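Local coordinates for protein ADP-dependent L-serine kinase SerK (Thermococcus kodakarensis KOD1, PDB 5X0E) that phosphorylates free L-serine with ADP to give O-phospho-L-serine and AMP, with magnesium as cofactor, in the first step of L-cysteine biosynthesis from serine, at residues E38-S43 and A75-L80; K52-A57 and K83-V88; V99-P104 and R200-K205; V124-E129 and G145-A150. The protein carries 1 engineered substitution. One frame throughout, in Å; residues are numbered along the deposited sequence.

How the contacts relate
Contacts 1 and 2 lie in the ParB-like N-terminal region. Their segments alternate along the chain, and helix 71-80 of contact 1 is followed by strand 84-90 of contact 2. The two touch through Leu77 and Ala85, and both reach AMP: contact 1 at the adenine, contact 2 at the ribose. Contact 3 comes later, its centre about 22 Å from that of contact 2, and reaches phosphoserine through Trp102. Contact 4 is nested in the loop that contact 3 closes, and both reach the same antiparallel sheet. The centre of contact 4 lies about 20 Å from that of contact 3 and about 36 Å from that of contact 1. Contacts 1 to 3 border the ligands; contact 4 does not.

Contact 1 (E38-S43 and A75-L80); sequences EAFIES and AGLQKL. With AMP (adenosine monophosphate), chain B.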
# COMPACT_ATOMS: atom_id res chain seq x y z
N GLU A 38 6.58 5.99 9.84
CA GLU A 38 7.80 6.45 10.53
C GLU A 38 8.89 6.95 9.56
O GLU A 38 9.52 7.98 9.81
CB GLU A 38 8.42 5.32 11.36
CG GLU A 38 7.64 4.93 12.60
CD GLU A 38 8.34 3.85 13.43
OE1 GLU A 38 9.57 3.64 13.25
OE2 GLU A 38 7.65 3.23 14.28
N ALA A 39 9.12 6.19 8.50
CA ALA A 39 10.12 6.55 7.49
C ALA A 39 9.78 7.87 6.78
O ALA A 39 10.67 8.69 6.55
CB ALA A 39 10.29 5.42 6.47
N PHE A 40 8.50 8.09 6.47
CA PHE A 40 8.09 9.36 5.88
C PHE A 40 8.28 10.53 6.86
O PHE A 40 8.80 11.59 6.47
CB PHE A 40 6.63 9.36 5.40
CG PHE A 40 6.12 10.76 5.13
CD1 PHE A 40 6.58 11.47 4.03
CD2 PHE A 40 5.27 11.40 6.03
CE1 PHE A 40 6.16 12.78 3.79
CE2 PHE A 40 4.85 12.70 5.80
CZ PHE A 40 5.29 13.39 4.69
N ILE A 41 7.85 10.34 8.11
CA ILE A 41 7.94 11.40 9.12
C ILE A 41 9.40 11.81 9.31
O ILE A 41 9.71 12.99 9.31
CB ILE A 41 7.29 10.99 10.47
CG1 ILE A 41 5.77 10.90 10.29
CG2 ILE A 41 7.66 12.01 11.56
CD1 ILE A 41 5.01 10.37 11.48
N GLU A 42 10.28 10.83 9.47
CA GLU A 42 11.72 11.10 9.61
C GLU A 42 12.33 11.73 8.36
O GLU A 42 13.13 12.67 8.47
CB GLU A 42 12.50 9.82 9.97
CG GLU A 42 12.16 9.21 11.32
CD GLU A 42 12.28 10.20 12.47
OE1 GLU A 42 13.43 10.43 12.91
OE2 GLU A 42 11.23 10.75 12.91
N SER A 43 11.96 11.23 7.18
CA SER A 43 12.45 11.83 5.92
C SER A 43 12.07 13.30 5.80
O SER A 43 12.93 14.14 5.57
CB SER A 43 11.96 11.07 4.69
OG SER A 43 12.29 11.77 3.51
N ALA A 75 -1.39 10.88 6.83
CA ALA A 75 -1.35 10.58 8.27
C ALA A 75 -0.17 11.26 8.95
O ALA A 75 -0.34 11.88 9.99
CB ALA A 75 -1.28 9.07 8.49
N GLY A 76 1.01 11.16 8.34
CA GLY A 76 2.24 11.71 8.90
C GLY A 76 2.19 13.23 9.05
O GLY A 76 2.56 13.77 10.10
N LEU A 77 1.75 13.90 8.00
CA LEU A 77 1.59 15.36 8.03
C LEU A 77 0.56 15.82 9.09
O LEU A 77 0.82 16.79 9.80
CB LEU A 77 1.23 15.92 6.65
CG LEU A 77 2.35 15.88 5.61
CD1 LEU A 77 1.84 16.29 4.24
CD2 LEU A 77 3.53 16.75 6.04
N GLN A 78 -0.56 15.10 9.20
CA GLN A 78 -1.58 15.39 10.24
C GLN A 78 -0.99 15.21 11.64
O GLN A 78 -1.23 16.03 12.53
CB GLN A 78 -2.82 14.51 10.08
CG GLN A 78 -3.72 14.97 8.94
CD GLN A 78 -5.12 14.42 9.03
OE1 GLN A 78 -5.31 13.22 9.25
NE2 GLN A 78 -6.11 15.29 8.86
N LYS A 79 -0.18 14.17 11.80
CA LYS A 79 0.51 13.88 13.06
C LYS A 79 1.47 15.00 13.44
O LYS A 79 1.56 15.39 14.61
CB LYS A 79 1.29 12.57 12.95
CG LYS A 79 1.20 11.68 14.16
CD LYS A 79 1.86 10.35 13.87
CE LYS A 79 1.26 9.24 14.68
NZ LYS A 79 2.10 8.02 14.56
N LEU A 80 2.20 15.51 12.44
CA LEU A 80 3.11 16.65 12.61
C LEU A 80 2.41 17.99 12.84
O LEU A 80 3.07 18.96 13.23
CB LEU A 80 4.03 16.76 11.39
CG LEU A 80 5.04 15.63 11.24
CD1 LEU A 80 5.64 15.62 9.84
CD2 LEU A 80 6.12 15.72 12.30
P AMP B . 2.36 7.06 0.97
O1P AMP B . 2.42 8.51 1.43
O2P AMP B . 1.32 6.21 1.66
O3P AMP B . 2.37 6.96 -0.52
O5' AMP B . 3.75 6.43 1.47
C5' AMP B . 4.91 7.21 1.78
C4' AMP B . 5.43 7.94 0.54
O4' AMP B . 6.21 9.05 0.97
C3' AMP B . 6.35 7.11 -0.35
O3' AMP B . 5.88 7.22 -1.69
C2' AMP B . 7.71 7.75 -0.22
O2' AMP B . 8.42 7.68 -1.45
C1' AMP B . 7.34 9.18 0.11
N9 AMP B . 8.34 10.06 0.77
C8 AMP B . 9.44 9.74 1.48
N7 AMP B . 10.08 10.86 1.90
C5 AMP B . 9.35 11.91 1.46
C6 AMP B . 9.44 13.38 1.53
N6 AMP B . 10.44 13.97 2.19
N1 AMP B . 8.46 14.10 0.91
C2 AMP B . 7.43 13.52 0.23
N3 AMP B . 7.31 12.20 0.13
C4 AMP B . 8.22 11.37 0.71
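Phe40 stands between AMP and helix 71-80 and meets them with two sides of its ring rim. Its CD1 comes to AMP C4 at 3.7 Å, and CE1 points to the AMP C2 and N3 side. AMP C4 and C2 lie near the plane of the phenyl ring, at its edge. On another part of the rim, CZ meets Leu77 CG at 4.0 Å, where the two side chains cross at about a right angle. The Phe40 torsion puts CG anti to the backbone N (chi1 165°), which carries the ring between the helix and the nucleotide. Cutting Phe40 back to an alanine is likely to open a gap between Leu77 and the adenine. The axes of segments 38-43 and 75-80, both in the ParB-like domain, come within 9.5 Å at 56°. Ile41 and Gly76 mark the close point, their CA atoms 5.7 Å apart. A CB on Gly76 would clash with the Phe40 ring and crowd Ile41 CG1, so a glycine allows the close approach. Ile41 CG1 packs directly on Gly76 CA at 3.9 Å. The end of that branch, CD1, meets Lys79 CD, again at about a right angle. The other branch, Ile41 CG2, is 4.1 Å from Leu80 CD2, where the side chains slide past each other in opposite directions. Ser43, one turn beyond Phe40, makes a polar contact with the base: its OG donates to AMP N7 at 2.9 Å. Phe50 of strand 49-50 touches both Phe40 and Leu77, and ADP-binding Arg73 lies beside the Phe40 ring.

Contact 2 (K52-A57 and K83-V88); sequences KPMLLA and KRAPSV. With AMP (adenosine monophosphate), chain B.
The flat group that decides the first bond is the Pro86 carbonyl: Met54 N donates to its O at 2.9 Å, in the carbonyl plane. Val88 N returns the bond to Met54 O at 2.8 Å, and Leu56 N then donates to Val88 O at 2.9 Å. Both of these run nearly along the C=O axis. The two strands run parallel, with Met54 paired to Ser87 and Leu55 to Val88. On one face of the sheet, Met54 CB lies near Ser87 OG. With CG anti to the carbonyl carbon (chi1 -72°) and the chain extended at chi2, Met54 SD rests on Ala85 CB at 3.8 Å. Leu56 CD1 presses on Ser87 CB at 3.4 Å, tighter than usual carbon contact. Ser87 OG itself donates to Ala85 O from above the carbonyl plane. On the other face, Leu55 CD2 and Val88 CB lie side by side at 4.1 Å, pointing the same way. The Pro53 ring lies alongside Val88, its CB and CG against Val88 CG2. Just before the strand, Lys52 runs off to the nucleotide. Its chain bends at chi3 (-80°), and NZ donates to AMP O3' at 2.8 Å and to AMP O2' at 3.2 Å. With a leucine in its place, both ribose hydroxyls would probably lose their shared ammonium donor. Strand 65-67 borders strand 54-58 on its other side, and Met26 packs on Met54, Leu56, Ala85 and Ser87. These are central strands of the mixed sheet of the ParB-like domain, and Lys52, an ADP-binding residue, reaches the ribose from just before strand 54-58.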
# COMPACT_ATOMS: atom_id res chain seq x y z
N LYS A 52 7.25 14.68 -3.22
CA LYS A 52 6.34 13.83 -4.02
C LYS A 52 4.89 14.23 -3.77
O LYS A 52 4.40 14.09 -2.65
CB LYS A 52 6.51 12.35 -3.69
CG LYS A 52 5.71 11.42 -4.61
CD LYS A 52 5.71 9.96 -4.15
CE LYS A 52 6.99 9.23 -4.54
NZ LYS A 52 6.88 7.76 -4.27
N PRO A 53 4.19 14.73 -4.81
CA PRO A 53 2.80 15.13 -4.56
C PRO A 53 1.87 13.95 -4.33
O PRO A 53 2.06 12.86 -4.91
CB PRO A 53 2.42 15.86 -5.85
CG PRO A 53 3.26 15.20 -6.88
CD PRO A 53 4.57 14.97 -6.20
N MET A 54 0.89 14.15 -3.47
CA MET A 54 -0.17 13.18 -3.29
C MET A 54 -1.01 13.06 -4.55
O MET A 54 -1.06 14.01 -5.34
CB MET A 54 -1.05 13.56 -2.11
CG MET A 54 -0.33 13.34 -0.79
SD MET A 54 -1.43 13.62 0.57
CE MET A 54 -2.64 12.31 0.37
N LEU A 55 -1.62 11.89 -4.73
CA LEU A 55 -2.54 11.67 -5.83
C LEU A 55 -3.92 11.60 -5.23
O LEU A 55 -4.17 10.80 -4.32
CB LEU A 55 -2.22 10.38 -6.59
CG LEU A 55 -0.85 10.28 -7.27
CD1 LEU A 55 -0.75 8.98 -8.06
CD2 LEU A 55 -0.57 11.47 -8.17
N LEU A 56 -4.82 12.43 -5.76
CA LEU A 56 -6.18 12.55 -5.25
C LEU A 56 -7.18 12.41 -6.39
O LEU A 56 -6.83 12.60 -7.55
CB LEU A 56 -6.37 13.92 -4.60
CG LEU A 56 -5.43 14.33 -3.46
CD1 LEU A 56 -5.77 15.74 -3.05
CD2 LEU A 56 -5.53 13.40 -2.26
N ALA A 57 -8.43 12.10 -6.02
CA ALA A 57 -9.56 12.21 -6.92
C ALA A 57 -10.79 12.68 -6.14
O ALA A 57 -10.99 12.26 -4.99
CB ALA A 57 -9.85 10.88 -7.60
N LYS A 83 -1.24 21.32 7.71
CA LYS A 83 -2.62 21.59 7.29
C LYS A 83 -2.95 21.15 5.85
O LYS A 83 -4.12 20.88 5.53
CB LYS A 83 -2.92 23.08 7.44
CG LYS A 83 -2.54 23.68 8.81
CD LYS A 83 -3.10 22.94 10.03
CE LYS A 83 -4.61 23.03 10.14
NZ LYS A 83 -5.19 21.99 11.02
N ARG A 84 -1.95 21.11 4.98
CA ARG A 84 -2.19 20.87 3.57
C ARG A 84 -1.05 20.06 2.98
O ARG A 84 0.03 19.95 3.58
CB ARG A 84 -2.35 22.21 2.83
CG ARG A 84 -1.13 23.12 2.93
CD ARG A 84 -1.45 24.56 2.57
NE ARG A 84 -0.31 25.41 2.94
N ALA A 85 -1.28 19.50 1.80
CA ALA A 85 -0.25 18.78 1.07
C ALA A 85 -0.30 19.15 -0.42
O ALA A 85 -1.38 19.27 -0.98
CB ALA A 85 -0.42 17.27 1.23
N PRO A 86 0.87 19.29 -1.05
CA PRO A 86 0.91 19.39 -2.51
C PRO A 86 0.30 18.13 -3.15
O PRO A 86 0.70 17.00 -2.81
CB PRO A 86 2.40 19.47 -2.82
CG PRO A 86 3.09 19.75 -1.54
CD PRO A 86 2.21 19.25 -0.45
N SER A 87 -0.63 18.36 -4.06
CA SER A 87 -1.45 17.30 -4.61
C SER A 87 -1.65 17.42 -6.12
O SER A 87 -1.57 18.52 -6.70
CB SER A 87 -2.82 17.28 -3.93
OG SER A 87 -2.72 16.97 -2.54
N VAL A 88 -1.94 16.27 -6.73
CA VAL A 88 -2.41 16.20 -8.11
C VAL A 88 -3.82 15.60 -8.10
O VAL A 88 -4.02 14.49 -7.59
CB VAL A 88 -1.46 15.36 -8.98
CG1 VAL A 88 -1.96 15.29 -10.41
CG2 VAL A 88 -0.06 15.95 -8.95
P AMP B . 2.36 7.06 0.97
O1P AMP B . 2.42 8.51 1.43
O2P AMP B . 1.32 6.21 1.66
O3P AMP B . 2.37 6.96 -0.52
O5' AMP B . 3.75 6.43 1.47
C5' AMP B . 4.91 7.21 1.78
C4' AMP B . 5.43 7.94 0.54
O4' AMP B . 6.21 9.05 0.97
C3' AMP B . 6.35 7.11 -0.35
O3' AMP B . 5.88 7.22 -1.69
C2' AMP B . 7.71 7.75 -0.22
O2' AMP B . 8.42 7.68 -1.45
C1' AMP B . 7.34 9.18 0.11
N9 AMP B . 8.34 10.06 0.77
C8 AMP B . 9.44 9.74 1.48
N7 AMP B . 10.08 10.86 1.90
C5 AMP B . 9.35 11.91 1.46
C6 AMP B . 9.44 13.38 1.53
N6 AMP B . 10.44 13.97 2.19
N1 AMP B . 8.46 14.10 0.91
C2 AMP B . 7.43 13.52 0.23
N3 AMP B . 7.31 12.20 0.13
C4 AMP B . 8.22 11.37 0.71

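Contact 3 (V99-P104 and R200-K205); sequences VYTWYP and RKAPTK. With SEP (phosphoserine), chain C.
Arg200 makes the direct hydrogen bonds between the segments, gripping Trp102 O side-on with two nitrogens. Arg200 NH2 donates to Trp102 O at 2.9 Å and Arg200 NE to the same Trp102 O at 3.0 Å, in the guanidinium plane. The two nitrogens reach it from opposite faces of the carbonyl plane. Arg200 CG sits between its backbone N and carbonyl carbon (chi1 52°), and the chain runs extended to NE from there. NH2 has a second acceptor in Pro220 O. Thr101 OG1 lies beside NE but is bonded to Thr222 O instead. A water makes the second polar link: it accepts from Tyr103 OH at 2.7 Å and donates to Arg200 O. That water and Arg200 N lie in the plane of the Tyr103 ring, at its edge. Arg200 N is buried here without a polar partner. The packing contacts follow toward the other end. Ala202 CB packs on Tyr100 C at 3.6 Å and also on Thr101 CB. Val99 CG1 meets Lys205 CG at 3.8 Å, the two side chains sliding past each other in opposite directions. The ligand contact belongs to Trp102, whose indole NE1 donates to phosphoserine O at 3.0 Å, nearly straight at 166°. The phosphoserine C lies in the indole plane, at its edge. The Arg200 grip probably helps fix the backbone of Trp102, an O-phospho-L-serine-binding residue. Segment 99-104 belongs to the broken strand 98-107, which pairs with strands 175-179, 196-199 and 224-226. Segment 200-205 leaves strand 196-199 and turns into helix 205-213, with Thr204 as its N-cap.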
# COMPACT_ATOMS: atom_id res chain seq x y z
N VAL A 99 -5.37 0.41 -11.97
CA VAL A 99 -5.16 -0.07 -10.60
C VAL A 99 -4.76 -1.55 -10.57
O VAL A 99 -5.36 -2.38 -11.25
CB VAL A 99 -6.36 0.24 -9.69
CG1 VAL A 99 -7.57 -0.63 -10.04
CG2 VAL A 99 -5.98 0.10 -8.22
N TYR A 100 -3.69 -1.83 -9.84
CA TYR A 100 -3.25 -3.19 -9.54
C TYR A 100 -3.15 -3.25 -8.01
O TYR A 100 -3.90 -2.54 -7.35
CB TYR A 100 -1.92 -3.47 -10.26
CG TYR A 100 -2.06 -3.29 -11.75
CD1 TYR A 100 -2.45 -4.34 -12.57
CD2 TYR A 100 -1.85 -2.04 -12.33
CE1 TYR A 100 -2.60 -4.15 -13.94
CE2 TYR A 100 -2.00 -1.84 -13.69
CZ TYR A 100 -2.38 -2.89 -14.50
OH TYR A 100 -2.51 -2.66 -15.85
N THR A 101 -2.23 -4.03 -7.45
CA THR A 101 -2.08 -4.14 -6.01
C THR A 101 -0.60 -4.20 -5.62
O THR A 101 0.28 -4.16 -6.48
CB THR A 101 -2.89 -5.35 -5.48
OG1 THR A 101 -3.04 -5.27 -4.06
CG2 THR A 101 -2.24 -6.68 -5.85
N TRP A 102 -0.36 -4.20 -4.31
CA TRP A 102 0.96 -4.43 -3.74
C TRP A 102 0.88 -5.72 -2.96
O TRP A 102 -0.10 -5.93 -2.21
CB TRP A 102 1.37 -3.32 -2.77
CG TRP A 102 1.56 -1.98 -3.39
CD1 TRP A 102 0.64 -0.98 -3.50
CD2 TRP A 102 2.76 -1.47 -3.98
NE1 TRP A 102 1.18 0.10 -4.13
CE2 TRP A 102 2.49 -0.16 -4.43
CE3 TRP A 102 4.05 -2.00 -4.17
CZ2 TRP A 102 3.45 0.64 -5.07
CZ3 TRP A 102 5.02 -1.19 -4.80
CH2 TRP A 102 4.70 0.11 -5.25
N TYR A 103 1.89 -6.58 -3.13
CA TYR A 103 1.99 -7.86 -2.44
C TYR A 103 2.93 -7.74 -1.24
O TYR A 103 4.12 -7.45 -1.41
CB TYR A 103 2.50 -8.94 -3.41
CG TYR A 103 1.72 -9.01 -4.70
CD1 TYR A 103 0.45 -9.56 -4.73
CD2 TYR A 103 2.24 -8.49 -5.87
CE1 TYR A 103 -0.28 -9.61 -5.92
CE2 TYR A 103 1.53 -8.53 -7.06
CZ TYR A 103 0.28 -9.09 -7.08
OH TYR A 103 -0.41 -9.13 -8.26
N PRO A 104 2.41 -7.97 -0.01
CA PRO A 104 3.25 -8.07 1.18
C PRO A 104 4.24 -9.21 1.04
O PRO A 104 3.88 -10.27 0.52
CB PRO A 104 2.26 -8.39 2.31
CG PRO A 104 0.92 -8.08 1.77
CD PRO A 104 0.99 -8.21 0.29
N ARG A 200 -2.62 -11.65 -3.61
CA ARG A 200 -4.02 -11.27 -3.54
C ARG A 200 -4.48 -10.70 -4.86
O ARG A 200 -3.70 -10.11 -5.59
CB ARG A 200 -4.25 -10.22 -2.44
CG ARG A 200 -3.33 -8.99 -2.51
CD ARG A 200 -3.83 -7.90 -1.56
NE ARG A 200 -2.81 -6.89 -1.27
CZ ARG A 200 -2.87 -6.00 -0.27
NH1 ARG A 200 -3.91 -5.96 0.57
NH2 ARG A 200 -1.89 -5.12 -0.11
N LYS A 201 -5.76 -10.86 -5.15
CA LYS A 201 -6.40 -10.27 -6.32
C LYS A 201 -6.50 -8.78 -6.08
O LYS A 201 -6.79 -8.36 -4.97
CB LYS A 201 -7.79 -10.87 -6.52
CG LYS A 201 -8.57 -10.37 -7.73
CD LYS A 201 -10.01 -10.90 -7.65
CE LYS A 201 -10.82 -10.63 -8.91
NZ LYS A 201 -10.84 -9.18 -9.21
N ALA A 202 -6.26 -7.98 -7.11
CA ALA A 202 -6.34 -6.52 -7.00
C ALA A 202 -7.80 -6.06 -6.96
O ALA A 202 -8.66 -6.72 -7.52
CB ALA A 202 -5.63 -5.86 -8.17
N PRO A 203 -8.08 -4.92 -6.33
CA PRO A 203 -9.44 -4.42 -6.37
C PRO A 203 -9.69 -3.75 -7.74
O PRO A 203 -8.73 -3.53 -8.49
CB PRO A 203 -9.46 -3.37 -5.26
CG PRO A 203 -8.08 -2.82 -5.26
CD PRO A 203 -7.16 -3.95 -5.68
N THR A 204 -10.95 -3.47 -8.05
CA THR A 204 -11.28 -2.59 -9.19
C THR A 204 -11.51 -1.16 -8.69
O THR A 204 -11.80 -0.94 -7.50
CB THR A 204 -12.55 -3.07 -9.92
OG1 THR A 204 -13.67 -2.89 -9.04
CG2 THR A 204 -12.44 -4.53 -10.33
N LYS A 205 -11.41 -0.18 -9.59
CA LYS A 205 -11.68 1.23 -9.24
C LYS A 205 -13.11 1.44 -8.71
O LYS A 205 -13.33 2.20 -7.76
CB LYS A 205 -11.40 2.16 -10.43
CG LYS A 205 -9.92 2.25 -10.79
CD LYS A 205 -9.61 3.42 -11.70
CE LYS A 205 -10.24 3.26 -13.07
NZ LYS A 205 -9.88 4.33 -14.04
N SEP C . -2.82 3.49 -2.83
CA SEP C . -1.34 3.50 -2.98
CB SEP C . -0.69 2.48 -2.06
OG SEP C . -1.01 2.83 -0.71
C SEP C . -0.98 3.29 -4.42
O SEP C . 0.15 2.90 -4.75
OXT SEP C . -1.81 3.51 -5.31
P SEP C . -0.29 4.09 0.01
O1P SEP C . 1.01 4.25 -0.74
O2P SEP C . -0.21 3.60 1.45
O3P SEP C . -1.27 5.21 -0.17
O HOH W 1 -3.00 -9.89 -8.18

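Contact 4 (V124-E129 and G145-A150); sequences VIEDPE and GEKSFA
Lys147 opens the second segment's side of the contact: its CD passes Glu126 OE2 at 4.0 Å, while the charged ends stay apart. A water joins that same OE2 to the next backbone N, of Ser148. Ser148 is bonded through both backbone and side chain. Its O accepts from Asp127 N at 2.9 Å. Its OG, anti to the backbone N (chi1 172°), donates to Asp127 O at 2.7 Å. A second water donates to both Ser148 OG and Pro128 O. Phe149 faces Glu126 in a non-hydrogen-bonded antiparallel pair. Its CD1 rests against Glu126 N at 3.6 Å, and its CB meets Val124 CG1 at 3.6 Å. Ala150 and Ile125 form the hydrogen-bonded pair, Ile125 N donating to Ala150 O at 2.9 Å and Ala150 N to Ile125 O. Asp127 OD2 passes Ala150 CB but forms its salt bridge with Lys133. Asp127 OD1 accepts from Glu129 N, an Asx turn leading into helix 130-135. Strand 125-126 thus pairs with strand 148-151 of the antiparallel sheet in the SerK C-terminal domain, away from the ligand sites, and strand 141-144 does too. Helix 110-119 covers Val124 and Phe149, and Ala130 of helix 130-135 touches Ser148 and Ala150.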
# COMPACT_ATOMS: atom_id res chain seq x y z
N VAL A 124 -4.18 -21.16 8.09
CA VAL A 124 -3.08 -21.19 7.15
C VAL A 124 -2.94 -22.64 6.72
O VAL A 124 -2.42 -23.48 7.47
CB VAL A 124 -1.76 -20.66 7.75
CG1 VAL A 124 -0.67 -20.61 6.69
CG2 VAL A 124 -1.97 -19.28 8.37
N ILE A 125 -3.44 -22.93 5.53
CA ILE A 125 -3.67 -24.30 5.09
C ILE A 125 -2.75 -24.59 3.92
O ILE A 125 -2.80 -23.88 2.91
CB ILE A 125 -5.14 -24.48 4.69
CG1 ILE A 125 -6.03 -24.28 5.92
CG2 ILE A 125 -5.38 -25.87 4.11
CD1 ILE A 125 -7.47 -24.00 5.60
N GLU A 126 -1.92 -25.62 4.06
CA GLU A 126 -1.03 -26.01 2.98
C GLU A 126 -1.87 -26.44 1.77
O GLU A 126 -2.78 -27.26 1.91
CB GLU A 126 -0.05 -27.12 3.40
CG GLU A 126 1.09 -27.30 2.40
CD GLU A 126 2.27 -28.05 2.95
OE1 GLU A 126 2.08 -28.96 3.79
OE2 GLU A 126 3.41 -27.72 2.55
N ASP A 127 -1.61 -25.83 0.62
CA ASP A 127 -2.51 -25.87 -0.52
C ASP A 127 -1.74 -25.51 -1.80
O ASP A 127 -1.42 -24.33 -2.03
CB ASP A 127 -3.66 -24.88 -0.27
CG ASP A 127 -4.74 -24.92 -1.33
OD1 ASP A 127 -4.52 -25.47 -2.43
OD2 ASP A 127 -5.84 -24.38 -1.06
N PRO A 128 -1.44 -26.52 -2.65
CA PRO A 128 -0.66 -26.20 -3.87
C PRO A 128 -1.36 -25.27 -4.88
O PRO A 128 -0.68 -24.72 -5.74
CB PRO A 128 -0.38 -27.57 -4.49
CG PRO A 128 -1.41 -28.48 -3.93
CD PRO A 128 -1.84 -27.94 -2.60
N GLU A 129 -2.68 -25.09 -4.79
CA GLU A 129 -3.41 -24.16 -5.66
C GLU A 129 -3.73 -22.81 -5.00
O GLU A 129 -4.53 -22.05 -5.55
CB GLU A 129 -4.71 -24.80 -6.17
CG GLU A 129 -4.52 -25.96 -7.14
CD GLU A 129 -3.99 -25.54 -8.52
OE1 GLU A 129 -3.91 -24.32 -8.83
OE2 GLU A 129 -3.67 -26.46 -9.31
N GLY A 145 6.13 -19.41 -1.35
CA GLY A 145 7.58 -19.37 -1.51
C GLY A 145 8.01 -20.79 -1.80
O GLY A 145 7.49 -21.41 -2.72
N GLU A 146 8.93 -21.32 -1.00
CA GLU A 146 9.27 -22.73 -1.06
C GLU A 146 8.00 -23.59 -0.90
O GLU A 146 7.76 -24.50 -1.69
CB GLU A 146 10.27 -23.05 0.06
CG GLU A 146 10.73 -24.49 0.15
CD GLU A 146 11.67 -24.68 1.32
OE1 GLU A 146 12.76 -24.07 1.29
OE2 GLU A 146 11.32 -25.41 2.27
N LYS A 147 7.20 -23.27 0.11
CA LYS A 147 5.90 -23.89 0.32
C LYS A 147 4.77 -22.98 -0.14
O LYS A 147 5.02 -21.82 -0.53
CB LYS A 147 5.75 -24.26 1.80
CG LYS A 147 6.71 -25.35 2.23
CD LYS A 147 6.57 -25.64 3.71
CE LYS A 147 7.60 -26.66 4.18
NZ LYS A 147 7.64 -26.63 5.67
N SER A 148 3.54 -23.50 -0.11
CA SER A 148 2.34 -22.79 -0.56
C SER A 148 1.18 -23.01 0.41
O SER A 148 0.80 -24.14 0.70
CB SER A 148 1.97 -23.24 -1.99
OG SER A 148 0.72 -22.71 -2.42
N PHE A 149 0.63 -21.92 0.93
CA PHE A 149 -0.49 -21.97 1.87
C PHE A 149 -1.60 -21.05 1.43
O PHE A 149 -1.33 -19.91 0.99
CB PHE A 149 -0.07 -21.50 3.27
CG PHE A 149 1.07 -22.25 3.85
CD1 PHE A 149 0.86 -23.40 4.62
CD2 PHE A 149 2.38 -21.82 3.64
CE1 PHE A 149 1.93 -24.09 5.16
CE2 PHE A 149 3.45 -22.50 4.19
CZ PHE A 149 3.23 -23.64 4.94
N ALA A 150 -2.83 -21.53 1.59
CA ALA A 150 -4.03 -20.72 1.47
C ALA A 150 -4.38 -20.10 2.82
O ALA A 150 -4.37 -20.80 3.85
CB ALA A 150 -5.19 -21.56 0.97
O HOH W 2 3.63 -26.31 0.24
O HOH W 3 0.18 -22.05 -4.85